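Local coordinates for zona occludens toxin N-terminal domain-containing protein (Neisseria meningitidis MC58, PDB 2R2A) that is of unknown function but, as the N-terminal domain of a zonular occludens toxin-like protein with a P-loop NTPase-type fold, probably binds a nucleotide, at residues A[65-70]-A[74-79]; A[98-103]-A[114-119]. All blocks are in the same frame, centred on the assembly; numbering follows the deposited sequence. Where two conformers were deposited one is given.

Contact 1. Residues A[65-70]-A[74-79]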
loop_
_atom_site.group_PDB
_atom_site.type_symbol
_atom_site.label_atom_id
_atom_site.label_comp_id
_atom_site.label_asym_id
_atom_site.label_seq_id
_atom_site.Cartn_x
_atom_site.Cartn_y
_atom_site.Cartn_z
ATOM N N PRO A 65 -16.971 10.593 -1.620
ATOM C CA PRO A 65 -16.499 10.773 -0.240
ATOM C C PRO A 65 -16.974 9.673 0.714
ATOM O O PRO A 65 -16.358 9.462 1.769
ATOM C CB PRO A 65 -17.086 12.122 0.164
ATOM C CG PRO A 65 -18.352 12.252 -0.671
ATOM C CD PRO A 65 -18.170 11.403 -1.916
ATOM N N LYS A 66 -18.082 9.026 0.345
ATOM C CA LYS A 66 -18.676 7.909 1.092
ATOM C C LYS A 66 -18.947 6.765 0.130
ATOM O O LYS A 66 -19.196 7.009 -1.053
ATOM C CB LYS A 66 -20.024 8.317 1.719
ATOM C CG LYS A 66 -19.965 9.455 2.748
ATOM C CD LYS A 66 -21.343 9.733 3.376
ATOM C CE LYS A 66 -21.275 10.948 4.317
ATOM N NZ LYS A 66 -22.591 11.352 4.896
ATOM N N SER A 67 -18.945 5.532 0.643
ATOM C CA SER A 67 -19.361 4.363 -0.123
ATOM C C SER A 67 -20.898 4.287 -0.276
ATOM O O SER A 67 -21.653 4.961 0.432
ATOM C CB SER A 67 -18.821 3.081 0.525
ATOM O OG SER A 67 -17.391 3.097 0.533
ATOM N N THR A 68 -21.328 3.479 -1.233
ATOM C CA THR A 68 -22.741 3.194 -1.485
ATOM C C THR A 68 -22.823 1.675 -1.509
ATOM O O THR A 68 -21.780 0.998 -1.407
ATOM C CB THR A 68 -23.162 3.788 -2.849
ATOM O OG1 THR A 68 -22.378 3.193 -3.894
ATOM C CG2 THR A 68 -22.938 5.304 -2.878
ATOM N N ASP A 69 -24.028 1.106 -1.661
ATOM C CA ASP A 69 -24.101 -0.345 -1.887
ATOM C C ASP A 69 -23.477 -0.758 -3.239
ATOM O O ASP A 69 -23.270 -1.954 -3.471
ATOM C CB ASP A 69 -25.535 -0.907 -1.760
ATOM C CG ASP A 69 -26.189 -0.611 -0.404
ATOM O OD1 ASP A 69 -26.365 0.585 -0.098
ATOM O OD2 ASP A 69 -26.595 -1.553 0.331
ATOM N N GLU A 70 -23.191 0.222 -4.112
ATOM C CA GLU A 70 -22.576 -0.023 -5.444
ATOM C C GLU A 70 -21.062 0.259 -5.592
ATOM O O GLU A 70 -20.354 -0.507 -6.252
ATOM C CB GLU A 70 -23.321 0.726 -6.559
ATOM C CG GLU A 70 -22.875 0.246 -7.960
ATOM C CD GLU A 70 -23.725 0.789 -9.107
ATOM O OE1 GLU A 70 -24.934 0.458 -9.186
ATOM O OE2 GLU A 70 -23.168 1.530 -9.950
ATOM N N ALA A 74 -12.365 4.849 -0.644
ATOM C CA ALA A 74 -11.315 4.554 0.320
ATOM C C ALA A 74 -11.582 5.314 1.620
ATOM O O ALA A 74 -11.010 4.983 2.676
ATOM C CB ALA A 74 -9.915 4.920 -0.248
ATOM N N HIS A 75 -12.438 6.339 1.529
ATOM C CA HIS A 75 -12.586 7.305 2.610
ATOM C C HIS A 75 -13.440 6.839 3.773
ATOM O O HIS A 75 -13.290 7.357 4.878
ATOM C CB HIS A 75 -12.968 8.698 2.077
ATOM C CG HIS A 75 -11.905 9.283 1.200
ATOM N ND1 HIS A 75 -10.843 10.010 1.699
ATOM C CD2 HIS A 75 -11.706 9.198 -0.137
ATOM C CE1 HIS A 75 -10.047 10.365 0.704
ATOM N NE2 HIS A 75 -10.539 9.874 -0.418
ATOM N N ASP A 76 -14.316 5.855 3.550
ATOM C CA ASP A 76 -15.006 5.246 4.668
ATOM C C ASP A 76 -14.645 3.765 4.806
ATOM O O ASP A 76 -15.495 2.959 5.143
ATOM C CB ASP A 76 -16.524 5.442 4.567
ATOM C CG ASP A 76 -17.109 4.926 3.266
ATOM O OD1 ASP A 76 -16.378 4.333 2.440
ATOM O OD2 ASP A 76 -18.328 5.110 3.073
HETATM N N MSE A 77 -13.369 3.440 4.560
HETATM C CA MSE A 77 -12.853 2.086 4.704
HETATM C C MSE A 77 -13.093 1.567 6.112
HETATM O O MSE A 77 -13.344 0.381 6.301
HETATM C CB MSE A 77 -11.350 2.052 4.407
HETATM C CG MSE A 77 -10.774 0.636 4.193
HETATM SE SE MSE A 77 -8.890 0.744 3.689
HETATM C CE MSE A 77 -9.081 1.532 1.931
ATOM N N TYR A 78 -13.010 2.467 7.092
ATOM C CA TYR A 78 -13.247 2.108 8.471
ATOM C C TYR A 78 -14.627 1.437 8.656
ATOM O O TYR A 78 -14.806 0.668 9.586
ATOM C CB TYR A 78 -13.098 3.334 9.391
ATOM C CG TYR A 78 -14.169 4.388 9.230
ATOM C CD1 TYR A 78 -14.049 5.405 8.267
ATOM C CD2 TYR A 78 -15.292 4.397 10.065
ATOM C CE1 TYR A 78 -15.044 6.389 8.133
ATOM C CE2 TYR A 78 -16.278 5.358 9.928
ATOM C CZ TYR A 78 -16.151 6.344 8.969
ATOM O OH TYR A 78 -17.147 7.282 8.853
ATOM N N GLU A 79 -15.570 1.732 7.757
ATOM C CA GLU A 79 -16.913 1.154 7.817
ATOM C C GLU A 79 -16.932 -0.227 7.150
ATOM O O GLU A 79 -17.035 -1.245 7.842
ATOM C CB GLU A 79 -17.955 2.081 7.179
ATOM C CG GLU A 79 -18.304 3.338 7.988
ATOM C CD GLU A 79 -19.556 4.070 7.467
ATOM O OE1 GLU A 79 -19.857 5.186 7.947
ATOM O OE2 GLU A 79 -20.256 3.523 6.584
#
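Pro65 starts the meeting of the 65-70 loop with His75: its carbonyl O lies 3.5 Å from His75 CB, approaching the imidazole obliquely. The contact spans the loop that leads from strand 55-58 into strand 72-73, the edge strand of the parallel part of this P-loop NTPase-like sheet, and the turn that opens helix 77-80. His75 NE2 is hydrogen-bonded to the backbone O of Thr59, and the side chain rests on Ala61. Lys66 gives little beyond its backbone and CB; its carbonyl carbon comes within 3.4 Å of Asp76 OD2, while the extended chain beyond CG runs away from the helix. Ser67 carries the polar grip. Its amide N points almost straight at Asp76 OD2 (2.5 Å, 173°), reaching the syn side but tilted 32° out of the carboxylate plane. Ser67 OG donates to the other oxygen, Asp76 OD1, also at 2.5 Å. Both separations are very short, so their exact lengths deserve caution, but together they seize the carboxylate at two points and fix its rotation. Asp76 reaches them because its CG is tucked between the backbone N and carbonyl carbon (chi1 56°). Although at the N-cap of the helix, Asp76 thus spends its carboxylate on the loop and makes no capping bond; its OD1 takes a further weak hydrogen bond from Trp80 NE1. Ser67 OG in turn accepts from Ser73 N, tying the same hydroxyl to the strand. At Thr68 the chain leaves Asp76 and closes an ST turn, in which Glu70 N donates to Thr68 OG1 over 3.1 Å.

Contact 2. Residues A[98-103]-A[114-119]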
loop_
_atom_site.group_PDB
_atom_site.type_symbol
_atom_site.label_atom_id
_atom_site.label_comp_id
_atom_site.label_asym_id
_atom_site.label_seq_id
_atom_site.Cartn_x
_atom_site.Cartn_y
_atom_site.Cartn_z
ATOM N N ASP A 98 -3.566 10.621 -0.736
ATOM C CA ASP A 98 -4.953 10.982 -1.079
ATOM C C ASP A 98 -5.972 10.488 -0.050
ATOM O O ASP A 98 -7.099 11.014 0.004
ATOM C CB ASP A 98 -5.315 10.425 -2.465
ATOM C CG ASP A 98 -4.535 11.106 -3.572
ATOM O OD1 ASP A 98 -3.916 12.172 -3.309
ATOM O OD2 ASP A 98 -4.511 10.584 -4.699
ATOM N N VAL A 99 -5.592 9.490 0.743
ATOM C CA VAL A 99 -6.510 8.879 1.724
ATOM C C VAL A 99 -6.069 9.247 3.133
ATOM O O VAL A 99 -6.915 9.597 3.979
ATOM C CB VAL A 99 -6.503 7.334 1.636
ATOM C CG1 VAL A 99 -7.526 6.737 2.593
ATOM C CG2 VAL A 99 -6.729 6.867 0.222
ATOM N N TRP A 100 -4.750 9.179 3.379
ATOM C CA TRP A 100 -4.141 9.339 4.696
ATOM C C TRP A 100 -3.008 10.369 4.635
ATOM O O TRP A 100 -1.837 10.018 4.824
ATOM C CB TRP A 100 -3.580 7.998 5.187
ATOM C CG TRP A 100 -4.666 6.938 5.381
ATOM C CD1 TRP A 100 -5.708 7.005 6.253
ATOM C CD2 TRP A 100 -4.806 5.704 4.680
ATOM N NE1 TRP A 100 -6.496 5.884 6.142
ATOM C CE2 TRP A 100 -5.945 5.047 5.211
ATOM C CE3 TRP A 100 -4.053 5.058 3.694
ATOM C CZ2 TRP A 100 -6.391 3.824 4.737
ATOM C CZ3 TRP A 100 -4.473 3.816 3.250
ATOM C CH2 TRP A 100 -5.636 3.207 3.778
ATOM N N PRO A 101 -3.347 11.644 4.347
ATOM C CA PRO A 101 -2.317 12.679 4.260
ATOM C C PRO A 101 -1.740 12.987 5.652
ATOM O O PRO A 101 -2.402 12.715 6.674
ATOM C CB PRO A 101 -3.101 13.921 3.749
ATOM C CG PRO A 101 -4.525 13.684 4.220
ATOM C CD PRO A 101 -4.709 12.196 4.126
ATOM N N ALA A 102 -0.541 13.569 5.673
ATOM C CA ALA A 102 -0.025 14.186 6.903
ATOM C C ALA A 102 -1.078 15.192 7.474
ATOM O O ALA A 102 -1.767 15.893 6.699
ATOM C CB ALA A 102 1.249 14.899 6.600
ATOM N N ARG A 103 -1.195 15.252 8.807
ATOM C CA ARG A 103 -2.147 16.177 9.472
ATOM C C ARG A 103 -1.465 17.079 10.512
ATOM O O ARG A 103 -0.383 16.770 10.949
ATOM C CB ARG A 103 -3.250 15.358 10.138
ATOM C CG ARG A 103 -4.189 14.707 9.152
ATOM C CD ARG A 103 -5.284 13.879 9.862
ATOM N NE ARG A 103 -6.062 14.627 10.869
ATOM C CZ ARG A 103 -7.099 15.454 10.645
ATOM N NH1 ARG A 103 -7.557 15.727 9.417
ATOM N NH2 ARG A 103 -7.717 16.019 11.688
ATOM N N GLN A 114 -8.241 6.143 12.740
ATOM C CA GLN A 114 -8.312 5.522 14.080
ATOM C C GLN A 114 -8.277 3.994 14.043
ATOM O O GLN A 114 -7.736 3.345 14.948
ATOM C CB GLN A 114 -9.580 5.970 14.841
ATOM C CG GLN A 114 -9.606 7.452 15.194
ATOM C CD GLN A 114 -10.779 7.877 16.041
ATOM O OE1 GLN A 114 -11.869 7.301 15.969
ATOM N NE2 GLN A 114 -10.570 8.921 16.839
ATOM N N TRP A 115 -8.901 3.426 13.017
ATOM C CA TRP A 115 -9.054 1.969 12.904
ATOM C C TRP A 115 -7.769 1.244 12.546
ATOM O O TRP A 115 -7.651 0.038 12.763
ATOM C CB TRP A 115 -10.145 1.620 11.888
ATOM C CG TRP A 115 -9.737 1.811 10.475
ATOM C CD1 TRP A 115 -9.775 2.975 9.769
ATOM C CD2 TRP A 115 -9.228 0.813 9.577
ATOM N NE1 TRP A 115 -9.313 2.776 8.490
ATOM C CE2 TRP A 115 -8.963 1.459 8.344
ATOM C CE3 TRP A 115 -8.944 -0.560 9.698
ATOM C CZ2 TRP A 115 -8.457 0.778 7.229
ATOM C CZ3 TRP A 115 -8.437 -1.238 8.586
ATOM C CH2 TRP A 115 -8.188 -0.558 7.369
ATOM N N LEU A 116 -6.792 1.988 12.006
ATOM C CA LEU A 116 -5.603 1.384 11.471
ATOM C C LEU A 116 -4.832 0.647 12.527
ATOM O O LEU A 116 -4.279 -0.423 12.260
ATOM C CB LEU A 116 -4.697 2.423 10.792
ATOM C CG LEU A 116 -5.241 3.047 9.509
ATOM C CD1 LEU A 116 -4.295 4.123 9.025
ATOM C CD2 LEU A 116 -5.423 2.002 8.438
ATOM N N ASN A 117 -4.791 1.204 13.736
ATOM C CA ASN A 117 -3.949 0.602 14.755
ATOM C C ASN A 117 -4.514 -0.738 15.225
ATOM O O ASN A 117 -3.811 -1.499 15.873
ATOM C CB ASN A 117 -3.699 1.560 15.918
ATOM C CG ASN A 117 -4.861 1.627 16.855
ATOM O OD1 ASN A 117 -4.908 0.907 17.849
ATOM N ND2 ASN A 117 -5.835 2.462 16.531
ATOM N N THR A 118 -5.770 -1.022 14.871
ATOM C CA THR A 118 -6.378 -2.343 15.105
ATOM C C THR A 118 -6.687 -3.138 13.826
ATOM O O THR A 118 -7.537 -4.038 13.831
ATOM C CB THR A 118 -7.646 -2.261 16.011
ATOM O OG1 THR A 118 -8.557 -1.270 15.504
ATOM C CG2 THR A 118 -7.249 -1.903 17.437
ATOM N N HIS A 119 -5.966 -2.831 12.746
ATOM C CA HIS A 119 -6.133 -3.518 11.458
ATOM C C HIS A 119 -5.893 -5.030 11.505
ATOM O O HIS A 119 -6.411 -5.743 10.652
ATOM C CB HIS A 119 -5.238 -2.893 10.370
ATOM C CG HIS A 119 -3.807 -3.318 10.452
ATOM N ND1 HIS A 119 -3.291 -4.333 9.678
ATOM C CD2 HIS A 119 -2.786 -2.879 11.228
ATOM C CE1 HIS A 119 -2.013 -4.503 9.971
ATOM N NE2 HIS A 119 -1.680 -3.628 10.904
#
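The backbones stay well apart, with the CA atoms of Trp100 and Leu116, the nearest pair, 10.6 Å from each other, and buried side chains bridge the gap. With its CG anti to the carbonyl carbon (chi1 -68°), Leu116 lays CD1 over one face of the Trp100 indole in a CH-pi contact, 4.2 Å from the centroid of the five-membered ring and 17° off its normal. Val99 CG1 covers the opposite face, so the indole is sandwiched between two methyl groups. The other leucine branch spreads its contacts: Leu116 CD2 touches Trp100 CZ2 at 4.2 Å and also lies over the Trp115 ring near its rim. The two indoles meet more loosely, CZ2 of Trp100 being 4.4 Å from CZ2 of Trp115. Both NE1 atoms turn to Asn112 O, so one carbonyl takes up both indole N-H groups, that of Trp115 weakly. In the following turn, Trp115 O accepts from both the N and OG1 of Thr118 on the same face of its plane. Trp100 also packs on Val128 and Leu116 on Ile126, consistent with a beta-alpha-beta-type crossover, mostly loop with the short helix 111-114, joining the neighbouring parallel strands 90-93 and 125-130.

Contact 1 lies at the surface, beside the edge strand of the sheet, and depends on a carboxylate gripped by a loop; contact 2 is buried, nearer the centre of the chain, and consists of aromatic and aliphatic packing between two loops that also rest on strand 125-130. Helix 77-80 joins them: one side of its opening turn faces the 65-70 loop, while Met77 and Tyr78 pack on Trp115, with Met77 SE 3.6 Å from Trp115 CZ2. Ala74 CB also meets Val99 CG2, at 3.8 Å. Asn112 of helix 111-114 serves both places: its side chain bonds to Ala74 O and Tyr78 N, and its backbone O belongs to contact 2.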